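Local coordinates for protein alkyl hydroperoxide reductase E (Mycobacterium tuberculosis, PDB 5C04) that probably reduces hydrogen peroxide, organic hydroperoxides and perhaps peroxynitrite with a reactive cysteine that mycoredoxin regenerates, at residues V36-G44 with P75-T83; E49-F60 with V139-L149. The protein carries 1 engineered substitution. One frame throughout, in Å; residues are numbered along the deposited sequence.

Interaction 1: V36-G44 with P75-T83. Engineered in segment 36-44: His38 (natural residue Phe).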
loop_
_atom_site.group_PDB
_atom_site.type_symbol
_atom_site.label_atom_id
_atom_site.label_comp_id
_atom_site.label_asym_id
_atom_site.label_seq_id
_atom_site.Cartn_x
_atom_site.Cartn_y
_atom_site.Cartn_z
ATOM N N VAL A 36 -1.774 12.921 12.137
ATOM C CA VAL A 36 -2.718 11.819 12.349
ATOM C C VAL A 36 -2.178 10.563 11.632
ATOM O O VAL A 36 -2.425 10.332 10.436
ATOM C CB VAL A 36 -4.147 12.168 11.872
ATOM C CG1 VAL A 36 -5.106 11.019 12.190
ATOM C CG2 VAL A 36 -4.623 13.502 12.514
ATOM N N PHE A 37 -1.431 9.772 12.377
ATOM C CA PHE A 37 -0.997 8.441 11.869
ATOM C C PHE A 37 -2.192 7.517 11.880
ATOM O O PHE A 37 -2.995 7.541 12.815
ATOM C CB PHE A 37 0.121 7.862 12.735
ATOM C CG PHE A 37 1.435 8.583 12.596
ATOM C CD1 PHE A 37 1.743 9.686 13.391
ATOM C CD2 PHE A 37 2.392 8.139 11.696
ATOM C CE1 PHE A 37 2.970 10.336 13.281
ATOM C CE2 PHE A 37 3.624 8.778 11.586
ATOM C CZ PHE A 37 3.900 9.877 12.365
ATOM N N HIS A 38 -2.312 6.657 10.864
ATOM C CA HIS A 38 -3.404 5.692 10.868
ATOM C C HIS A 38 -3.027 4.455 10.065
ATOM O O HIS A 38 -2.159 4.535 9.188
ATOM C CB HIS A 38 -4.711 6.305 10.387
ATOM C CG HIS A 38 -4.701 6.653 8.953
ATOM N ND1 HIS A 38 -5.219 5.798 8.001
ATOM C CD2 HIS A 38 -4.157 7.694 8.278
ATOM C CE1 HIS A 38 -5.036 6.326 6.809
ATOM N NE2 HIS A 38 -4.404 7.468 6.942
ATOM N N PRO A 39 -3.659 3.314 10.382
ATOM C CA PRO A 39 -3.350 2.063 9.706
ATOM C C PRO A 39 -3.435 1.999 8.170
ATOM O O PRO A 39 -2.407 1.789 7.515
ATOM C CB PRO A 39 -4.338 1.087 10.354
ATOM C CG PRO A 39 -4.456 1.566 11.743
ATOM C CD PRO A 39 -4.350 3.079 11.659
ATOM N N LEU A 40 -4.621 2.141 7.581
ATOM C CA LEU A 40 -4.781 1.795 6.178
ATOM C C LEU A 40 -5.956 2.476 5.515
ATOM O O LEU A 40 -7.094 2.424 6.010
ATOM C CB LEU A 40 -4.999 0.290 6.005
ATOM C CG LEU A 40 -3.808 -0.678 6.178
ATOM C CD1 LEU A 40 -4.300 -2.125 6.071
ATOM C CD2 LEU A 40 -2.709 -0.370 5.176
ATOM N N ALA A 41 -5.692 3.056 4.331
ATOM C CA ALA A 41 -6.765 3.480 3.453
ATOM C C ALA A 41 -7.781 2.373 3.219
ATOM O O ALA A 41 -7.421 1.200 3.152
ATOM C CB ALA A 41 -6.210 3.932 2.118
ATOM N N PHE A 42 -9.044 2.773 3.082
ATOM C CA PHE A 42 -10.133 1.874 2.669
ATOM C C PHE A 42 -10.392 0.811 3.716
ATOM O O PHE A 42 -10.788 -0.344 3.364
ATOM C CB PHE A 42 -9.869 1.148 1.353
ATOM C CG PHE A 42 -9.520 2.022 0.202
ATOM C CD1 PHE A 42 -10.464 2.827 -0.408
ATOM C CD2 PHE A 42 -8.235 1.958 -0.342
ATOM C CE1 PHE A 42 -10.118 3.595 -1.531
ATOM C CE2 PHE A 42 -7.903 2.731 -1.442
ATOM C CZ PHE A 42 -8.831 3.543 -2.000
ATOM N N THR A 43 -10.141 1.136 4.974
ATOM C CA THR A 43 -10.604 0.326 6.087
ATOM C C THR A 43 -11.586 1.113 6.958
ATOM O O THR A 43 -11.597 2.345 6.976
ATOM C CB THR A 43 -9.444 -0.258 6.931
ATOM O OG1 THR A 43 -8.722 0.794 7.553
ATOM C CG2 THR A 43 -8.538 -1.121 6.105
ATOM N N GLY A 44 -12.416 0.398 7.707
ATOM C CA GLY A 44 -13.596 1.009 8.341
ATOM C C GLY A 44 -13.309 2.055 9.369
ATOM O O GLY A 44 -13.887 3.145 9.336
ATOM N N PRO A 75 1.171 7.068 -2.833
ATOM C CA PRO A 75 0.270 8.133 -3.260
ATOM C C PRO A 75 -0.918 7.723 -4.121
ATOM O O PRO A 75 -1.967 8.273 -3.939
ATOM C CB PRO A 75 1.198 9.132 -3.982
ATOM C CG PRO A 75 2.503 8.912 -3.312
ATOM C CD PRO A 75 2.572 7.416 -3.035
ATOM N N PRO A 76 -0.773 6.756 -5.055
ATOM C CA PRO A 76 -1.971 6.425 -5.865
ATOM C C PRO A 76 -3.135 5.882 -5.028
ATOM O O PRO A 76 -4.288 6.135 -5.355
ATOM C CB PRO A 76 -1.450 5.362 -6.852
ATOM C CG PRO A 76 0.001 5.667 -6.977
ATOM C CD PRO A 76 0.441 6.112 -5.595
ATOM N N THR A 77 -2.831 5.090 -3.991
ATOM C CA THR A 77 -3.876 4.647 -3.082
ATOM C C THR A 77 -4.574 5.823 -2.426
ATOM O O THR A 77 -5.807 5.888 -2.351
ATOM C CB THR A 77 -3.286 3.711 -2.017
ATOM O OG1 THR A 77 -2.855 2.505 -2.673
ATOM C CG2 THR A 77 -4.281 3.353 -0.932
ATOM N N HIS A 78 -3.751 6.730 -1.902
ATOM C CA HIS A 78 -4.279 7.887 -1.193
ATOM C C HIS A 78 -5.004 8.854 -2.100
ATOM O O HIS A 78 -5.995 9.447 -1.676
ATOM C CB HIS A 78 -3.168 8.560 -0.418
ATOM C CG HIS A 78 -2.666 7.730 0.724
ATOM N ND1 HIS A 78 -1.466 7.962 1.340
ATOM C CD2 HIS A 78 -3.197 6.638 1.334
ATOM C CE1 HIS A 78 -1.283 7.075 2.305
ATOM N NE2 HIS A 78 -2.314 6.252 2.317
ATOM N N LYS A 79 -4.571 8.962 -3.357
ATOM C CA LYS A 79 -5.281 9.806 -4.312
ATOM C C LYS A 79 -6.705 9.329 -4.573
ATOM O O LYS A 79 -7.669 10.125 -4.515
ATOM C CB LYS A 79 -4.509 9.928 -5.629
ATOM C CG LYS A 79 -5.175 10.839 -6.664
ATOM C CD LYS A 79 -5.415 12.244 -6.130
ATOM C CE LYS A 79 -5.821 13.212 -7.226
ATOM N NZ LYS A 79 -6.158 14.549 -6.660
ATOM N N ILE A 80 -6.882 8.044 -4.860
ATOM C CA ILE A 80 -8.213 7.490 -5.085
ATOM C C ILE A 80 -9.078 7.601 -3.815
ATOM O O ILE A 80 -10.254 7.957 -3.833
ATOM C CB ILE A 80 -8.133 6.020 -5.569
ATOM C CG1 ILE A 80 -7.449 5.934 -6.943
ATOM C CG2 ILE A 80 -9.514 5.385 -5.573
ATOM C CD1 ILE A 80 -8.146 6.671 -8.065
ATOM N N TRP A 81 -8.493 7.261 -2.668
ATOM C CA TRP A 81 -9.227 7.294 -1.412
ATOM C C TRP A 81 -9.692 8.728 -1.122
ATOM O O TRP A 81 -10.852 8.955 -0.761
ATOM C CB TRP A 81 -8.356 6.771 -0.277
ATOM C CG TRP A 81 -9.115 6.454 0.983
ATOM C CD1 TRP A 81 -10.386 5.967 1.092
ATOM C CD2 TRP A 81 -8.635 6.604 2.327
ATOM N NE1 TRP A 81 -10.723 5.784 2.412
ATOM C CE2 TRP A 81 -9.663 6.167 3.195
ATOM C CE3 TRP A 81 -7.437 7.035 2.866
ATOM C CZ2 TRP A 81 -9.519 6.168 4.576
ATOM C CZ3 TRP A 81 -7.292 7.046 4.251
ATOM C CH2 TRP A 81 -8.331 6.616 5.089
ATOM N N ALA A 82 -8.785 9.685 -1.317
ATOM C CA ALA A 82 -9.109 11.093 -1.080
ATOM C C ALA A 82 -10.158 11.612 -2.048
ATOM O O ALA A 82 -11.099 12.325 -1.622
ATOM C CB ALA A 82 -7.866 11.961 -1.178
ATOM N N THR A 83 -10.036 11.251 -3.316
ATOM C CA THR A 83 -11.041 11.671 -4.306
ATOM C C THR A 83 -12.421 11.106 -3.979
ATOM O O THR A 83 -13.421 11.836 -3.957
ATOM C CB THR A 83 -10.620 11.286 -5.725
ATOM O OG1 THR A 83 -9.398 11.953 -6.026
ATOM C CG2 THR A 83 -11.709 11.669 -6.728
HETATM O O HOH W 1 -2.893 3.782 3.663
#
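In the peroxiredoxin active-site loop that runs from strand 32-37 to the helix of the presumed peroxidatic Cys46, Ala41 and Phe42 lie against Trp81 of helix 75-85. The indole carries most of this contact. Ala41 CA sits over its six-membered ring, 3.6 Å from the centroid and 8° off the normal, a CH-pi contact, and Ala41 CB lies over the same ring system, 3.4 Å from Trp81 CE3. The backbone N of Phe42 lies over the indole too, 3.5 Å from Trp81 CE2. Trp81 reaches the loop because its CG is anti to the backbone N (chi1 -166°), and Gln47 takes the hydrogen bond of NE1. The Phe42 ring slides past Trp81 in the opposite direction, its CD1 3.5 Å from Trp81 CD1, with the two planes oblique at 52°. Beyond it, Thr77 CG2 fills the angle between Phe42 CE2 and Ala41 CB, 3.7 Å from each, and Ile80 CG2 meets the Phe42 edge. The engineered His38 brings CE1 to the rim of the indole, 3.5 Å from Trp81 CZ3. No direct hydrogen bond joins the segments; one water accepts from Ala41 N and also binds His78 NE2. Phe42 packs further on Ile80 of the second subunit, so this aromatic cluster links the Cys46 loop of a thioredoxin-fold peroxiredoxin to its dimer interface.

Interaction 2: E49-F60 with V139-L149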
loop_
_atom_site.group_PDB
_atom_site.type_symbol
_atom_site.label_atom_id
_atom_site.label_comp_id
_atom_site.label_asym_id
_atom_site.label_seq_id
_atom_site.Cartn_x
_atom_site.Cartn_y
_atom_site.Cartn_z
ATOM N N GLU A 49 -12.537 7.853 11.087
ATOM C CA GLU A 49 -11.709 8.904 11.693
ATOM C C GLU A 49 -11.426 10.019 10.708
ATOM O O GLU A 49 -11.567 11.196 11.056
ATOM C CB GLU A 49 -10.400 8.347 12.247
ATOM C CG GLU A 49 -10.569 7.298 13.337
ATOM C CD GLU A 49 -9.289 7.115 14.126
ATOM O OE1 GLU A 49 -8.312 6.639 13.508
ATOM O OE2 GLU A 49 -9.228 7.501 15.340
ATOM N N LEU A 50 -11.028 9.698 9.493
ATOM C CA LEU A 50 -10.744 10.759 8.519
ATOM C C LEU A 50 -12.016 11.431 8.007
ATOM O O LEU A 50 -11.976 12.601 7.676
ATOM C CB LEU A 50 -9.827 10.272 7.398
ATOM C CG LEU A 50 -8.376 9.986 7.814
ATOM C CD1 LEU A 50 -7.518 9.876 6.547
ATOM C CD2 LEU A 50 -7.795 10.951 8.809
ATOM N N ASP A 51 -13.136 10.718 7.940
ATOM C CA ASP A 51 -14.412 11.360 7.588
ATOM C C ASP A 51 -14.785 12.374 8.638
ATOM O O ASP A 51 -15.269 13.468 8.277
ATOM C CB ASP A 51 -15.532 10.323 7.387
ATOM C CG ASP A 51 -15.408 9.544 6.083
ATOM O OD1 ASP A 51 -14.484 9.785 5.247
ATOM O OD2 ASP A 51 -16.293 8.681 5.834
ATOM N N GLN A 52 -14.592 12.067 9.917
ATOM C CA GLN A 52 -14.884 13.037 10.995
ATOM C C GLN A 52 -13.955 14.248 10.828
ATOM O O GLN A 52 -14.392 15.400 10.953
ATOM C CB GLN A 52 -14.770 12.366 12.385
ATOM C CG GLN A 52 -14.588 13.271 13.616
ATOM C CD GLN A 52 -15.864 13.740 14.291
ATOM O OE1 GLN A 52 -16.953 13.240 14.039
ATOM N NE2 GLN A 52 -15.729 14.751 15.129
ATOM N N LEU A 53 -12.677 14.003 10.564
ATOM C CA LEU A 53 -11.714 15.105 10.366
ATOM C C LEU A 53 -12.166 15.986 9.191
ATOM O O LEU A 53 -12.221 17.235 9.304
ATOM C CB LEU A 53 -10.324 14.520 10.096
ATOM C CG LEU A 53 -9.114 15.440 10.281
ATOM C CD1 LEU A 53 -7.823 14.631 10.232
ATOM C CD2 LEU A 53 -9.088 16.524 9.234
ATOM N N ARG A 54 -12.529 15.350 8.092
ATOM C CA ARG A 54 -13.067 16.011 6.883
ATOM C C ARG A 54 -14.269 16.894 7.228
ATOM O O ARG A 54 -14.312 18.070 6.830
ATOM C CB ARG A 54 -13.489 14.963 5.837
ATOM C CG ARG A 54 -14.224 15.501 4.609
ATOM C CD ARG A 54 -14.954 14.403 3.859
ATOM N NE ARG A 54 -16.060 13.872 4.654
ATOM C CZ ARG A 54 -16.716 12.731 4.445
ATOM N NH1 ARG A 54 -16.358 11.878 3.489
ATOM N NH2 ARG A 54 -17.713 12.406 5.257
ATOM N N ASP A 55 -15.223 16.324 7.962
ATOM C CA ASP A 55 -16.488 17.010 8.301
ATOM C C ASP A 55 -16.227 18.257 9.172
ATOM O O ASP A 55 -17.078 19.177 9.230
ATOM C CB ASP A 55 -17.448 16.039 9.021
ATOM C CG ASP A 55 -17.991 14.941 8.114
ATOM O OD1 ASP A 55 -17.812 14.975 6.880
ATOM O OD2 ASP A 55 -18.632 14.014 8.670
ATOM N N HIS A 56 -15.095 18.304 9.868
ATOM C CA HIS A 56 -14.741 19.423 10.741
ATOM C C HIS A 56 -13.430 20.092 10.364
ATOM O O HIS A 56 -12.744 20.648 11.208
ATOM C CB HIS A 56 -14.693 18.913 12.181
ATOM C CG HIS A 56 -16.022 18.441 12.676
ATOM N ND1 HIS A 56 -16.455 17.139 12.544
ATOM C CD2 HIS A 56 -17.036 19.118 13.265
ATOM C CE1 HIS A 56 -17.673 17.030 13.045
ATOM N NE2 HIS A 56 -18.045 18.215 13.492
ATOM N N LEU A 57 -13.065 20.012 9.088
ATOM C CA LEU A 57 -11.722 20.406 8.660
ATOM C C LEU A 57 -11.308 21.831 9.044
ATOM O O LEU A 57 -10.169 22.033 9.426
ATOM C CB LEU A 57 -11.560 20.180 7.153
ATOM C CG LEU A 57 -10.168 20.407 6.573
ATOM C CD1 LEU A 57 -9.138 19.487 7.220
ATOM C CD2 LEU A 57 -10.220 20.256 5.067
ATOM N N PRO A 58 -12.246 22.796 8.998
ATOM C CA PRO A 58 -11.817 24.150 9.365
ATOM C C PRO A 58 -11.299 24.286 10.806
ATOM O O PRO A 58 -10.584 25.262 11.115
ATOM C CB PRO A 58 -13.088 24.960 9.163
ATOM C CG PRO A 58 -13.855 24.215 8.119
ATOM C CD PRO A 58 -13.631 22.782 8.500
ATOM N N GLU A 59 -11.630 23.339 11.678
ATOM C CA GLU A 59 -11.096 23.314 13.039
ATOM C C GLU A 59 -9.636 22.852 13.097
ATOM O O GLU A 59 -8.938 23.107 14.067
ATOM C CB GLU A 59 -11.954 22.425 13.931
ATOM C CG GLU A 59 -13.420 22.840 13.956
ATOM C CD GLU A 59 -14.264 21.987 14.880
ATOM O OE1 GLU A 59 -13.689 21.329 15.781
ATOM O OE2 GLU A 59 -15.509 21.985 14.705
ATOM N N PHE A 60 -9.171 22.181 12.047
ATOM C CA PHE A 60 -7.832 21.617 12.010
ATOM C C PHE A 60 -6.893 22.243 10.990
ATOM O O PHE A 60 -5.677 22.158 11.150
ATOM C CB PHE A 60 -7.940 20.117 11.717
ATOM C CG PHE A 60 -8.773 19.367 12.716
ATOM C CD1 PHE A 60 -8.331 19.217 14.015
ATOM C CD2 PHE A 60 -9.983 18.816 12.363
ATOM C CE1 PHE A 60 -9.085 18.535 14.951
ATOM C CE2 PHE A 60 -10.746 18.106 13.292
ATOM C CZ PHE A 60 -10.294 17.972 14.594
ATOM N N VAL A 139 -10.709 3.646 18.534
ATOM C CA VAL A 139 -11.103 4.901 17.893
ATOM C C VAL A 139 -10.704 6.058 18.777
ATOM O O VAL A 139 -11.025 6.059 19.968
ATOM C CB VAL A 139 -12.637 4.987 17.669
ATOM C CG1 VAL A 139 -13.013 6.266 16.918
ATOM C CG2 VAL A 139 -13.092 3.765 16.929
ATOM N N ARG A 140 -10.055 7.080 18.210
ATOM C CA ARG A 140 -9.596 8.222 18.987
ATOM C C ARG A 140 -10.723 9.214 19.254
ATOM O O ARG A 140 -11.715 9.258 18.514
ATOM C CB ARG A 140 -8.421 8.897 18.283
ATOM C CG ARG A 140 -7.191 8.025 18.265
ATOM C CD ARG A 140 -6.128 8.594 17.350
ATOM N NE ARG A 140 -6.394 8.225 15.975
ATOM C CZ ARG A 140 -5.469 8.254 15.018
ATOM N NH1 ARG A 140 -4.266 8.768 15.262
ATOM N NH2 ARG A 140 -5.774 7.794 13.820
ATOM N N ASP A 141 -10.553 9.995 20.324
ATOM C CA ASP A 141 -11.455 11.070 20.698
ATOM C C ASP A 141 -10.881 12.388 20.176
ATOM O O ASP A 141 -9.923 12.930 20.724
ATOM C CB ASP A 141 -11.572 11.090 22.227
ATOM C CG ASP A 141 -12.528 12.139 22.736
ATOM O OD1 ASP A 141 -13.055 12.933 21.936
ATOM O OD2 ASP A 141 -12.734 12.147 23.972
ATOM N N GLN A 142 -11.451 12.869 19.073
ATOM C CA GLN A 142 -10.934 14.045 18.400
ATOM C C GLN A 142 -11.122 15.373 19.181
ATOM O O GLN A 142 -10.474 16.356 18.893
ATOM C CB GLN A 142 -11.465 14.127 16.965
ATOM C CG GLN A 142 -11.112 12.883 16.152
ATOM C CD GLN A 142 -11.380 12.996 14.656
ATOM O OE1 GLN A 142 -11.657 14.072 14.143
ATOM N NE2 GLN A 142 -11.304 11.872 13.957
ATOM N N ARG A 143 -11.930 15.335 20.233
ATOM C CA ARG A 143 -11.989 16.486 21.146
ATOM C C ARG A 143 -10.624 16.848 21.748
ATOM O O ARG A 143 -10.313 18.003 21.997
ATOM C CB ARG A 143 -12.964 16.224 22.301
ATOM C CG ARG A 143 -14.377 15.836 21.925
ATOM C CD ARG A 143 -15.181 15.637 23.213
ATOM N NE ARG A 143 -14.532 14.647 24.084
ATOM C CZ ARG A 143 -14.613 14.591 25.413
ATOM N NH1 ARG A 143 -15.354 15.462 26.103
ATOM N NH2 ARG A 143 -13.950 13.634 26.061
ATOM N N LEU A 144 -9.797 15.834 21.975
ATOM C CA LEU A 144 -8.479 16.039 22.529
ATOM C C LEU A 144 -7.594 16.798 21.530
ATOM O O LEU A 144 -6.732 17.602 21.885
ATOM C CB LEU A 144 -7.863 14.698 22.929
ATOM C CG LEU A 144 -8.717 13.753 23.808
ATOM C CD1 LEU A 144 -7.992 12.426 24.017
ATOM C CD2 LEU A 144 -9.090 14.365 25.138
ATOM N N TRP A 145 -7.803 16.516 20.242
ATOM C CA TRP A 145 -7.027 17.155 19.212
ATOM C C TRP A 145 -7.338 18.628 19.081
ATOM O O TRP A 145 -6.452 19.442 19.053
ATOM C CB TRP A 145 -7.323 16.505 17.841
ATOM C CG TRP A 145 -7.176 15.001 17.757
ATOM C CD1 TRP A 145 -6.717 14.119 18.721
ATOM C CD2 TRP A 145 -7.448 14.202 16.595
ATOM N NE1 TRP A 145 -6.748 12.830 18.232
ATOM C CE2 TRP A 145 -7.161 12.861 16.922
ATOM C CE3 TRP A 145 -7.915 14.506 15.311
ATOM C CZ2 TRP A 145 -7.303 11.820 15.996
ATOM C CZ3 TRP A 145 -8.050 13.482 14.407
ATOM C CH2 TRP A 145 -7.775 12.162 14.762
ATOM N N THR A 146 -8.623 18.948 18.987
ATOM C CA THR A 146 -9.018 20.348 18.929
ATOM C C THR A 146 -8.589 21.091 20.202
ATOM O O THR A 146 -8.131 22.216 20.121
ATOM C CB THR A 146 -10.529 20.525 18.717
ATOM O OG1 THR A 146 -11.252 19.818 19.715
ATOM C CG2 THR A 146 -10.963 20.001 17.374
ATOM N N ASP A 147 -8.717 20.457 21.365
ATOM C CA ASP A 147 -8.279 21.096 22.609
ATOM C C ASP A 147 -6.789 21.411 22.604
ATOM O O ASP A 147 -6.360 22.469 23.035
ATOM C CB ASP A 147 -8.597 20.201 23.802
ATOM C CG ASP A 147 -8.083 20.773 25.097
ATOM O OD1 ASP A 147 -8.674 21.780 25.540
ATOM O OD2 ASP A 147 -7.059 20.276 25.619
ATOM N N ALA A 148 -5.987 20.465 22.111
ATOM C CA ALA A 148 -4.552 20.625 22.062
ATOM C C ALA A 148 -4.141 21.788 21.155
ATOM O O ALA A 148 -3.262 22.578 21.487
ATOM C CB ALA A 148 -3.908 19.319 21.579
ATOM N N LEU A 149 -4.774 21.861 19.984
ATOM C CA LEU A 149 -4.531 22.938 19.038
ATOM C C LEU A 149 -4.951 24.295 19.614
ATOM O O LEU A 149 -4.229 25.280 19.468
ATOM C CB LEU A 149 -5.283 22.676 17.722
ATOM C CG LEU A 149 -4.722 21.545 16.862
ATOM C CD1 LEU A 149 -5.689 21.247 15.733
ATOM C CD2 LEU A 149 -3.341 21.885 16.311
HETATM O O HOH W 2 -11.335 9.305 15.732
HETATM O O HOH W 3 -13.234 16.261 14.438
#
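Glu49 and Arg140 form a salt bridge in which the guanidinium meets the carboxylate side-on, one nitrogen to each oxygen. Arg140 NH2 donates to Glu49 OE1 at 2.8 Å, and NE donates to OE2 in a nearly straight bond (175°). The backbone N of Arg140 also donates to Glu49 OE2, from the opposite face of the carboxylate plane to NE and on the anti side. A water gives OE2 a further hydrogen bond, and Arg117 pairs with OE1, so the carboxylate is held at both oxygens. Next to it, Gln142 NE2 donates to Glu49 O, 3.0 Å away and within the plane of its own amide. That carbonyl already takes the helical bond from Leu53 N, which arrives from the other face. A second water donates to Gln142 OE1, and in one of the two conformers of Gln52 it also accepts from Gln52 NE2. The contact thus sets helix 44-55, which carries the presumed peroxidatic Cys46, beside the C-terminal helix 143-150 of the thioredoxin fold, both lying over the central sheet. Farther along, polar contacts give way to packing around Phe60. Its CE1 comes within 3.4 Å of Thr146 CG2, a methyl turned to it while Thr146 OG1, between backbone N and carbonyl carbon (chi1 55°), bonds Arg143 O. Leu149 CD1 lies at the edge of the Phe60 ring, 3.7 Å from Phe60 CD1. Trp145, whose NE1 is bonded to Glu132, offers its CB to Phe60 CE1 and its CZ3 to Leu53 CD1, 4.3 Å away.

Overall arrangement
Interactions 1 and 2, centres about 17 Å apart, both reach toward Cys46, the catalytic residue by similarity. The loop after strand 32-37 supplies interaction 1 and leads into helix 44-55, which supplies interaction 2. The side chain of the engineered His38 comes within about 3 Å of that of Cys46; the side chain of Glu49 lies about 5 Å from that of Cys46. Arg140 joins the contacts directly: its NH2 makes a probable hydrogen bond of 3.0 Å to Phe37 O. Elsewhere they share packing, Trp81 CZ3 against Leu50 CD1 at 3.7 Å and Val36 CG1 against Trp145 CH2 at 3.9 Å. No other chain of the assembly touches interaction 2, unlike interaction 1.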